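Local coordinates for reticulocyte binding protein (Streptococcus agalactiae COH1, PDB 3FAW) that probably hydrolyses alpha-1,6 branch linkages in pullulan and related alpha-glucans, as a pullulanase anchored to the cell wall of group B Streptococcus, at residues A[198-204]-A[238-243]; A[157-161]-A[173-177]; A[603-607]-A[751-755]. All blocks are in the same frame, centred on the assembly; numbering follows the deposited sequence.

Contact 1 of 3, residues A[198-204]-A[238-243]. With CA (calcium ion), chain B.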
loop_
_atom_site.group_PDB
_atom_site.type_symbol
_atom_site.label_atom_id
_atom_site.label_comp_id
_atom_site.label_asym_id
_atom_site.label_seq_id
_atom_site.Cartn_x
_atom_site.Cartn_y
_atom_site.Cartn_z
ATOM N N TYR A 198 -12.262 -15.512 -29.129
ATOM C CA TYR A 198 -12.458 -15.598 -27.681
ATOM C C TYR A 198 -12.256 -14.270 -26.951
ATOM O O TYR A 198 -12.507 -14.188 -25.747
ATOM C CB TYR A 198 -11.525 -16.650 -27.080
ATOM C CG TYR A 198 -11.939 -18.074 -27.366
ATOM C CD1 TYR A 198 -12.865 -18.724 -26.551
ATOM C CD2 TYR A 198 -11.402 -18.776 -28.447
ATOM C CE1 TYR A 198 -13.253 -20.031 -26.807
ATOM C CE2 TYR A 198 -11.785 -20.086 -28.711
ATOM C CZ TYR A 198 -12.707 -20.708 -27.884
ATOM O OH TYR A 198 -13.092 -22.007 -28.131
ATOM N N THR A 199 -11.813 -13.239 -27.671
ATOM C CA THR A 199 -11.569 -11.926 -27.077
ATOM C C THR A 199 -12.845 -11.406 -26.397
ATOM O O THR A 199 -13.925 -11.403 -26.996
ATOM C CB THR A 199 -11.074 -10.907 -28.138
ATOM O OG1 THR A 199 -9.951 -11.453 -28.845
ATOM C CG2 THR A 199 -10.658 -9.585 -27.488
ATOM N N GLY A 200 -12.721 -11.008 -25.135
ATOM C CA GLY A 200 -13.852 -10.462 -24.377
ATOM C C GLY A 200 -14.726 -11.485 -23.657
ATOM O O GLY A 200 -15.523 -11.114 -22.797
ATOM N N TYR A 201 -14.599 -12.765 -24.000
ATOM C CA TYR A 201 -15.358 -13.819 -23.308
ATOM C C TYR A 201 -14.832 -14.014 -21.887
ATOM O O TYR A 201 -13.673 -13.696 -21.590
ATOM C CB TYR A 201 -15.317 -15.144 -24.081
ATOM C CG TYR A 201 -16.300 -15.227 -25.235
ATOM C CD1 TYR A 201 -16.006 -14.661 -26.475
ATOM C CD2 TYR A 201 -17.527 -15.874 -25.085
ATOM C CE1 TYR A 201 -16.910 -14.738 -27.538
ATOM C CE2 TYR A 201 -18.433 -15.956 -26.137
ATOM C CZ TYR A 201 -18.118 -15.387 -27.360
ATOM O OH TYR A 201 -19.014 -15.475 -28.405
ATOM N N TYR A 202 -15.689 -14.541 -21.016
ATOM C CA TYR A 202 -15.354 -14.696 -19.602
ATOM C C TYR A 202 -15.297 -16.172 -19.205
ATOM O O TYR A 202 -15.901 -17.015 -19.862
ATOM C CB TYR A 202 -16.369 -13.956 -18.734
ATOM C CG TYR A 202 -16.586 -12.515 -19.130
ATOM C CD1 TYR A 202 -17.791 -12.098 -19.698
ATOM C CD2 TYR A 202 -15.588 -11.567 -18.946
ATOM C CE1 TYR A 202 -17.994 -10.766 -20.055
ATOM C CE2 TYR A 202 -15.779 -10.237 -19.312
ATOM C CZ TYR A 202 -16.980 -9.843 -19.861
ATOM O OH TYR A 202 -17.169 -8.524 -20.207
ATOM N N TYR A 203 -14.560 -16.477 -18.137
ATOM C CA TYR A 203 -14.390 -17.860 -17.699
ATOM C C TYR A 203 -14.224 -18.026 -16.185
ATOM O O TYR A 203 -13.682 -17.157 -15.495
ATOM C CB TYR A 203 -13.213 -18.526 -18.439
ATOM C CG TYR A 203 -11.845 -17.962 -18.115
ATOM C CD1 TYR A 203 -10.989 -18.615 -17.225
ATOM C CD2 TYR A 203 -11.403 -16.777 -18.698
ATOM C CE1 TYR A 203 -9.734 -18.101 -16.926
ATOM C CE2 TYR A 203 -10.148 -16.256 -18.404
ATOM C CZ TYR A 203 -9.319 -16.922 -17.519
ATOM O OH TYR A 203 -8.079 -16.400 -17.231
ATOM N N LEU A 204 -14.726 -19.156 -15.687
ATOM C CA LEU A 204 -14.436 -19.632 -14.339
ATOM C C LEU A 204 -13.893 -21.054 -14.452
ATOM O O LEU A 204 -14.044 -21.696 -15.492
ATOM C CB LEU A 204 -15.694 -19.618 -13.467
ATOM C CG LEU A 204 -16.255 -18.254 -13.046
ATOM C CD1 LEU A 204 -17.596 -18.423 -12.343
ATOM C CD2 LEU A 204 -15.280 -17.494 -12.154
ATOM N N THR A 238 -17.414 -15.008 -6.963
ATOM C CA THR A 238 -16.286 -14.202 -7.400
ATOM C C THR A 238 -16.640 -13.533 -8.719
ATOM O O THR A 238 -17.618 -13.898 -9.378
ATOM C CB THR A 238 -15.008 -15.056 -7.628
ATOM O OG1 THR A 238 -15.197 -15.928 -8.753
ATOM C CG2 THR A 238 -14.671 -15.875 -6.396
ATOM N N ALA A 239 -15.831 -12.555 -9.102
ATOM C CA ALA A 239 -15.887 -12.010 -10.451
ATOM C C ALA A 239 -15.440 -13.105 -11.419
ATOM O O ALA A 239 -14.861 -14.116 -11.006
ATOM C CB ALA A 239 -14.992 -10.780 -10.572
ATOM N N LYS A 240 -15.728 -12.910 -12.701
ATOM C CA LYS A 240 -15.323 -13.857 -13.727
ATOM C C LYS A 240 -14.105 -13.310 -14.466
ATOM O O LYS A 240 -14.031 -12.112 -14.753
ATOM C CB LYS A 240 -16.477 -14.111 -14.704
ATOM C CG LYS A 240 -17.740 -14.657 -14.057
ATOM C CD LYS A 240 -18.832 -14.902 -15.095
ATOM C CE LYS A 240 -20.153 -15.302 -14.449
ATOM N NZ LYS A 240 -20.843 -14.136 -13.802
ATOM N N ALA A 241 -13.147 -14.182 -14.763
ATOM C CA ALA A 241 -11.965 -13.780 -15.532
ATOM C C ALA A 241 -12.348 -13.464 -16.979
ATOM O O ALA A 241 -13.410 -13.870 -17.447
ATOM C CB ALA A 241 -10.901 -14.862 -15.484
ATOM N N ALA A 242 -11.487 -12.731 -17.678
ATOM C CA ALA A 242 -11.748 -12.344 -19.068
ATOM C C ALA A 242 -10.561 -12.695 -19.950
ATOM O O ALA A 242 -9.410 -12.630 -19.508
ATOM C CB ALA A 242 -12.045 -10.850 -19.160
ATOM N N PHE A 243 -10.846 -13.066 -21.197
ATOM C CA PHE A 243 -9.795 -13.315 -22.181
ATOM C C PHE A 243 -9.412 -11.995 -22.843
ATOM O O PHE A 243 -10.215 -11.408 -23.568
ATOM C CB PHE A 243 -10.243 -14.332 -23.241
ATOM C CG PHE A 243 -10.574 -15.693 -22.683
ATOM C CD1 PHE A 243 -9.643 -16.402 -21.943
ATOM C CD2 PHE A 243 -11.814 -16.272 -22.918
ATOM C CE1 PHE A 243 -9.944 -17.656 -21.433
ATOM C CE2 PHE A 243 -12.124 -17.528 -22.406
ATOM C CZ PHE A 243 -11.188 -18.219 -21.666
HETATM CA CA CA B . -18.617 -7.568 -22.128
HETATM O O HOH W 1 -16.594 -8.739 -23.063
HETATM O O HOH W 2 -20.619 -6.391 -22.895
HETATM O O HOH W 3 -20.216 -8.025 -20.408
HETATM O O HOH W 4 -17.989 -6.709 -24.356
#

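Contact 2 of 3, residues A[157-161]-A[173-177]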
loop_
_atom_site.group_PDB
_atom_site.type_symbol
_atom_site.label_atom_id
_atom_site.label_comp_id
_atom_site.label_asym_id
_atom_site.label_seq_id
_atom_site.Cartn_x
_atom_site.Cartn_y
_atom_site.Cartn_z
ATOM N N SER A 157 -10.376 -33.169 -10.824
ATOM C CA SER A 157 -10.667 -32.677 -12.165
ATOM C C SER A 157 -10.837 -31.164 -12.150
ATOM O O SER A 157 -11.235 -30.586 -11.136
ATOM C CB SER A 157 -11.938 -33.335 -12.702
ATOM O OG SER A 157 -13.066 -32.958 -11.927
ATOM N N VAL A 158 -10.525 -30.535 -13.277
ATOM C CA VAL A 158 -10.705 -29.099 -13.450
ATOM C C VAL A 158 -11.401 -28.871 -14.790
ATOM O O VAL A 158 -10.980 -29.410 -15.817
ATOM C CB VAL A 158 -9.361 -28.339 -13.384
ATOM C CG1 VAL A 158 -9.560 -26.853 -13.657
ATOM C CG2 VAL A 158 -8.705 -28.536 -12.015
ATOM N N THR A 159 -12.483 -28.094 -14.757
ATOM C CA THR A 159 -13.275 -27.782 -15.943
ATOM C C THR A 159 -13.412 -26.271 -16.085
ATOM O O THR A 159 -13.705 -25.585 -15.109
ATOM C CB THR A 159 -14.684 -28.397 -15.830
ATOM O OG1 THR A 159 -14.575 -29.814 -15.642
ATOM C CG2 THR A 159 -15.511 -28.106 -17.074
ATOM N N MET A 160 -13.194 -25.758 -17.295
ATOM C CA MET A 160 -13.424 -24.346 -17.582
ATOM C C MET A 160 -14.866 -24.139 -18.042
ATOM O O MET A 160 -15.370 -24.879 -18.886
ATOM C CB MET A 160 -12.463 -23.836 -18.658
ATOM C CG MET A 160 -12.489 -22.320 -18.832
ATOM S SD MET A 160 -11.642 -21.730 -20.311
ATOM C CE MET A 160 -9.921 -21.802 -19.801
ATOM N N ILE A 161 -15.521 -23.133 -17.471
ATOM C CA ILE A 161 -16.851 -22.721 -17.895
ATOM C C ILE A 161 -16.716 -21.367 -18.572
ATOM O O ILE A 161 -16.155 -20.440 -17.988
ATOM C CB ILE A 161 -17.821 -22.580 -16.703
ATOM C CG1 ILE A 161 -17.832 -23.853 -15.853
ATOM C CG2 ILE A 161 -19.229 -22.262 -17.204
ATOM C CD1 ILE A 161 -18.709 -23.744 -14.626
ATOM N N ALA A 173 -20.124 -22.615 -23.211
ATOM C CA ALA A 173 -19.279 -23.797 -23.411
ATOM C C ALA A 173 -18.569 -24.227 -22.133
ATOM O O ALA A 173 -18.328 -23.407 -21.242
ATOM C CB ALA A 173 -18.249 -23.523 -24.495
ATOM N N THR A 174 -18.243 -25.519 -22.050
ATOM C CA THR A 174 -17.371 -26.044 -20.997
ATOM C C THR A 174 -16.399 -27.068 -21.586
ATOM O O THR A 174 -16.729 -27.754 -22.558
ATOM C CB THR A 174 -18.157 -26.723 -19.846
ATOM O OG1 THR A 174 -18.490 -28.066 -20.215
ATOM C CG2 THR A 174 -19.423 -25.948 -19.498
ATOM N N THR A 175 -15.214 -27.177 -20.988
ATOM C CA THR A 175 -14.178 -28.084 -21.481
ATOM C C THR A 175 -13.266 -28.556 -20.337
ATOM O O THR A 175 -12.924 -27.765 -19.461
ATOM C CB THR A 175 -13.342 -27.405 -22.598
ATOM O OG1 THR A 175 -12.502 -28.371 -23.240
ATOM C CG2 THR A 175 -12.491 -26.263 -22.039
ATOM N N PRO A 176 -12.878 -29.849 -20.338
ATOM C CA PRO A 176 -12.016 -30.365 -19.276
ATOM C C PRO A 176 -10.542 -30.073 -19.535
ATOM O O PRO A 176 -10.091 -30.143 -20.679
ATOM C CB PRO A 176 -12.270 -31.871 -19.332
ATOM C CG PRO A 176 -12.555 -32.136 -20.765
ATOM C CD PRO A 176 -13.211 -30.899 -21.320
ATOM N N LEU A 177 -9.802 -29.744 -18.479
ATOM C CA LEU A 177 -8.355 -29.556 -18.578
ATOM C C LEU A 177 -7.627 -30.852 -18.222
ATOM O O LEU A 177 -8.206 -31.743 -17.586
ATOM C CB LEU A 177 -7.892 -28.402 -17.678
ATOM C CG LEU A 177 -8.152 -26.993 -18.235
ATOM C CD1 LEU A 177 -9.642 -26.700 -18.295
ATOM C CD2 LEU A 177 -7.422 -25.926 -17.423
HETATM O O HOH W 5 -10.046 -32.349 -15.699
#

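Contact 3 of 3, residues A[603-607]-A[751-755]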
loop_
_atom_site.group_PDB
_atom_site.type_symbol
_atom_site.label_atom_id
_atom_site.label_comp_id
_atom_site.label_asym_id
_atom_site.label_seq_id
_atom_site.Cartn_x
_atom_site.Cartn_y
_atom_site.Cartn_z
ATOM N N LEU A 603 3.959 25.092 8.500
ATOM C CA LEU A 603 5.156 24.699 9.243
ATOM C C LEU A 603 5.459 23.215 9.058
ATOM O O LEU A 603 6.607 22.841 8.841
ATOM C CB LEU A 603 5.012 25.012 10.735
ATOM C CG LEU A 603 4.916 26.488 11.133
ATOM C CD1 LEU A 603 4.930 26.603 12.651
ATOM C CD2 LEU A 603 6.033 27.322 10.509
ATOM N N GLY A 604 4.423 22.384 9.143
ATOM C CA GLY A 604 4.549 20.945 8.911
ATOM C C GLY A 604 5.091 20.601 7.536
ATOM O O GLY A 604 5.960 19.739 7.407
ATOM N N ASN A 605 4.578 21.279 6.508
ATOM C CA ASN A 605 5.024 21.055 5.131
ATOM C C ASN A 605 6.463 21.516 4.905
ATOM O O ASN A 605 7.207 20.882 4.157
ATOM C CB ASN A 605 4.081 21.737 4.129
ATOM C CG ASN A 605 2.727 21.040 4.020
ATOM O OD1 ASN A 605 2.455 20.048 4.707
ATOM N ND2 ASN A 605 1.868 21.563 3.146
ATOM N N VAL A 606 6.851 22.614 5.549
ATOM C CA VAL A 606 8.240 23.073 5.507
ATOM C C VAL A 606 9.187 21.992 6.025
ATOM O O VAL A 606 10.193 21.677 5.384
ATOM C CB VAL A 606 8.450 24.354 6.342
ATOM C CG1 VAL A 606 9.932 24.618 6.553
ATOM C CG2 VAL A 606 7.785 25.546 5.673
ATOM N N MET A 607 8.852 21.420 7.180
ATOM C CA MET A 607 9.724 20.451 7.837
ATOM C C MET A 607 9.877 19.157 7.025
ATOM O O MET A 607 10.989 18.653 6.878
ATOM C CB MET A 607 9.233 20.171 9.265
ATOM C CG MET A 607 9.348 21.398 10.167
ATOM S SD MET A 607 8.952 21.113 11.896
ATOM C CE MET A 607 7.262 20.548 11.764
ATOM N N VAL A 751 17.257 26.564 7.687
ATOM C CA VAL A 751 15.806 26.508 7.901
ATOM C C VAL A 751 15.466 26.817 9.361
ATOM O O VAL A 751 16.010 26.193 10.272
ATOM C CB VAL A 751 15.239 25.104 7.567
ATOM C CG1 VAL A 751 13.707 25.109 7.646
ATOM C CG2 VAL A 751 15.710 24.639 6.192
ATOM N N PHE A 752 14.564 27.776 9.566
ATOM C CA PHE A 752 14.101 28.170 10.897
ATOM C C PHE A 752 12.599 27.936 11.008
ATOM O O PHE A 752 11.842 28.408 10.162
ATOM C CB PHE A 752 14.383 29.654 11.145
ATOM C CG PHE A 752 15.835 30.036 11.018
ATOM C CD1 PHE A 752 16.649 30.105 12.139
ATOM C CD2 PHE A 752 16.380 30.348 9.779
ATOM C CE1 PHE A 752 17.982 30.464 12.027
ATOM C CE2 PHE A 752 17.709 30.705 9.659
ATOM C CZ PHE A 752 18.511 30.765 10.786
ATOM N N VAL A 753 12.172 27.210 12.042
ATOM C CA VAL A 753 10.741 26.973 12.297
ATOM C C VAL A 753 10.376 27.372 13.725
ATOM O O VAL A 753 10.699 26.654 14.676
ATOM C CB VAL A 753 10.360 25.486 12.086
ATOM C CG1 VAL A 753 8.912 25.236 12.495
ATOM C CG2 VAL A 753 10.584 25.073 10.632
ATOM N N ASN A 754 9.727 28.526 13.872
ATOM C CA ASN A 754 9.141 28.919 15.149
ATOM C C ASN A 754 7.690 28.441 15.218
ATOM O O ASN A 754 6.789 29.092 14.687
ATOM C CB ASN A 754 9.210 30.436 15.365
ATOM C CG ASN A 754 8.708 30.858 16.748
ATOM O OD1 ASN A 754 8.485 30.019 17.622
ATOM N ND2 ASN A 754 8.533 32.162 16.948
ATOM N N ALA A 755 7.480 27.302 15.871
ATOM C CA ALA A 755 6.137 26.764 16.082
ATOM C C ALA A 755 5.523 27.258 17.397
ATOM O O ALA A 755 4.448 26.800 17.787
ATOM C CB ALA A 755 6.168 25.232 16.054
#

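Contact 1 of 3, residues A[198-204]-A[238-243]
Ala241 O takes one hydrogen bond and one weaker CA-H...O contact from the facing strand. Tyr203 N donates to Ala241 O at 2.9 Å, from a position 40° above the carbonyl plane. Tyr202 CA comes to 3.0 Å from the same Ala241 O and makes the CA-H...O contact. Two further backbone bonds extend the antiparallel pairing past the strand ends. Phe243 N donates to Tyr201 O, and Gly200 N donates almost straight to Phe243 O. The return bond from Ala241 N to Tyr203 O is weak. Gly200 lies in the type II turn of residues 198-201, with backbone angles that suit a residue without CB.

Tyr203 is wedged between two partners. Ala241 CB lies over one ring face, 3.5 Å from the Tyr203 ring centroid, in a CH-pi contact. Phe243 CE1 lies over the opposite face. The planes are nearly parallel, at 8°, but strongly displaced, and Tyr203 CD2 meets Phe243 CE1 at 3.2 Å. With chi1 at 67°, Tyr203 CG is tucked between its backbone N and carbonyl carbon, which turns the ring across the partner strand. Tyr202 goes to the other sheet face. Ala242 CB meets its ring at the edge, with 3.6 Å between Ala242 CB and Tyr202 CD2, while Gly200 O sits over the ring centre. Tyr202 OH binds calcium at 2.6 Å. A calcium-bound water also donates to Gly200 O, and Lys165 O and Lys363 O help complete the metal site.

Segment 198-204 belongs to the carbohydrate-binding module 48, and short strand 241-242 adds to its antiparallel sheet. Strand 157-164 lies beside strand 202-209 on the edge away from 241-242. Ala137 of strand 136-139 and Met160 of strand 157-164 pack against both Tyr203 and Phe243.

Contact 2 of 3, residues A[157-161]-A[173-177]
Met160 and Leu177 reach to the same buried side of the strand pair. Met160 CB is flanked by two methyls of the other strand: Leu177 CD1 lies 4.0 Å from it, and Thr175 CG2 lies 4.2 Å from Met160 CB. Beyond CB the Met160 chain runs extended into the core, CG trans to the backbone N (chi1 -170°), and bends at its last torsion. Leu189 of strand 184-189 touches both Met160 and Thr175. Val158 and Leu177 share Tyr205 as a neighbour.

The other face carries Thr159, Ile161, Thr174 and Pro176. It is more open to solvent at Thr174 and Pro176, while Ile161 is buried. Here Thr159 CG2 meets Thr174 CB at 4.1 Å.

The backbones hold this alternation in place. Met160 N donates to Thr175 O at 3.0 Å, and Thr175 N returns a bond to Met160 O at 3.1 Å. Leu177 N donates to Val158 O at 2.9 Å in a nearly straight bond. Val158 N and Leu177 O do not bond directly; water 5 bridges them, accepting from Val158 N and donating to Leu177 O. This is a beta hairpin of strands 157-164 and 170-179, within the antiparallel sheet of the CBM48 domain.

Contact 3 of 3, residues A[603-607]-A[751-755]
Leu603 makes the closest approach of helix 603-607 to strand 751-754. Its CD1 reaches past the strand end, where it lies 3.6 Å from Ala755 CA and 3.7 Å from Asn754 O. Ala755 CB is a little farther, 3.9 Å from the same Leu603 CD1. The second branch, CD2, turns back along the strand and meets Val753 CG1 at 4.1 Å. Leu603 thus straddles the point where the strand gives way to loop. Val753 is the matching hub on the other side. Both of its methyls are in use: CG1 meets Leu603 CD2, and CG2 packs on Met607, whose CG lies 3.9 Å from Val753 CG2. The Met607 and Val753 side chains cross at about a right angle.

The contact joins two domains. Helix 590-609 leads into strand 614-618, the eighth strand of the parallel TIM barrel. Strand 748-754 is the middle strand of the antiparallel five-stranded sheet in the C-terminal domain. Helix and strand run roughly antiparallel, at 152°, and the axes of the two short segments come within 9.6 Å. No hydrogen bond crosses between them.

The Val606 end is looser. Only CG1 reaches the strand, 4.0 Å from Val751 CG1 and 4.2 Å from Val753 CG2. Val606 CG1 stands trans to its backbone N (chi1 167°), which carries this methyl to the strand. No side is open to solvent, because other parts of the chain close in around the pair. Tyr693 and Leu697 of helix 685-703 and Ala808 of strand 807-813 also touch Val606, and Phe536 packs on both Met607 and Val753. On the strand's far side, Asn754 starts away from the helix, and its amide bonds to Asp756 N, Lys758 O and Ile803 O.

Overall arrangement
From the N terminus, contact 2 comes first and closes the short hairpin loop between 157-161 and 173-177. Contact 1 follows, bringing 238-243 back onto 198-204. Contact 3 comes last and spans a long excursion from 603-607 to 751-755. The three loops run in series; none encloses or crosses another. Contacts 1 and 2 belong to one sheet, since strands 202-209 and 157-164 are neighbours, and they meet directly: Leu204 O lies 2.9 Å from Ile161 N, a probable hydrogen bond. Contact 3 lies across the molecule, its centre about 53 Å from that of contact 1, and ties the catalytic barrel to the C-terminal sheet.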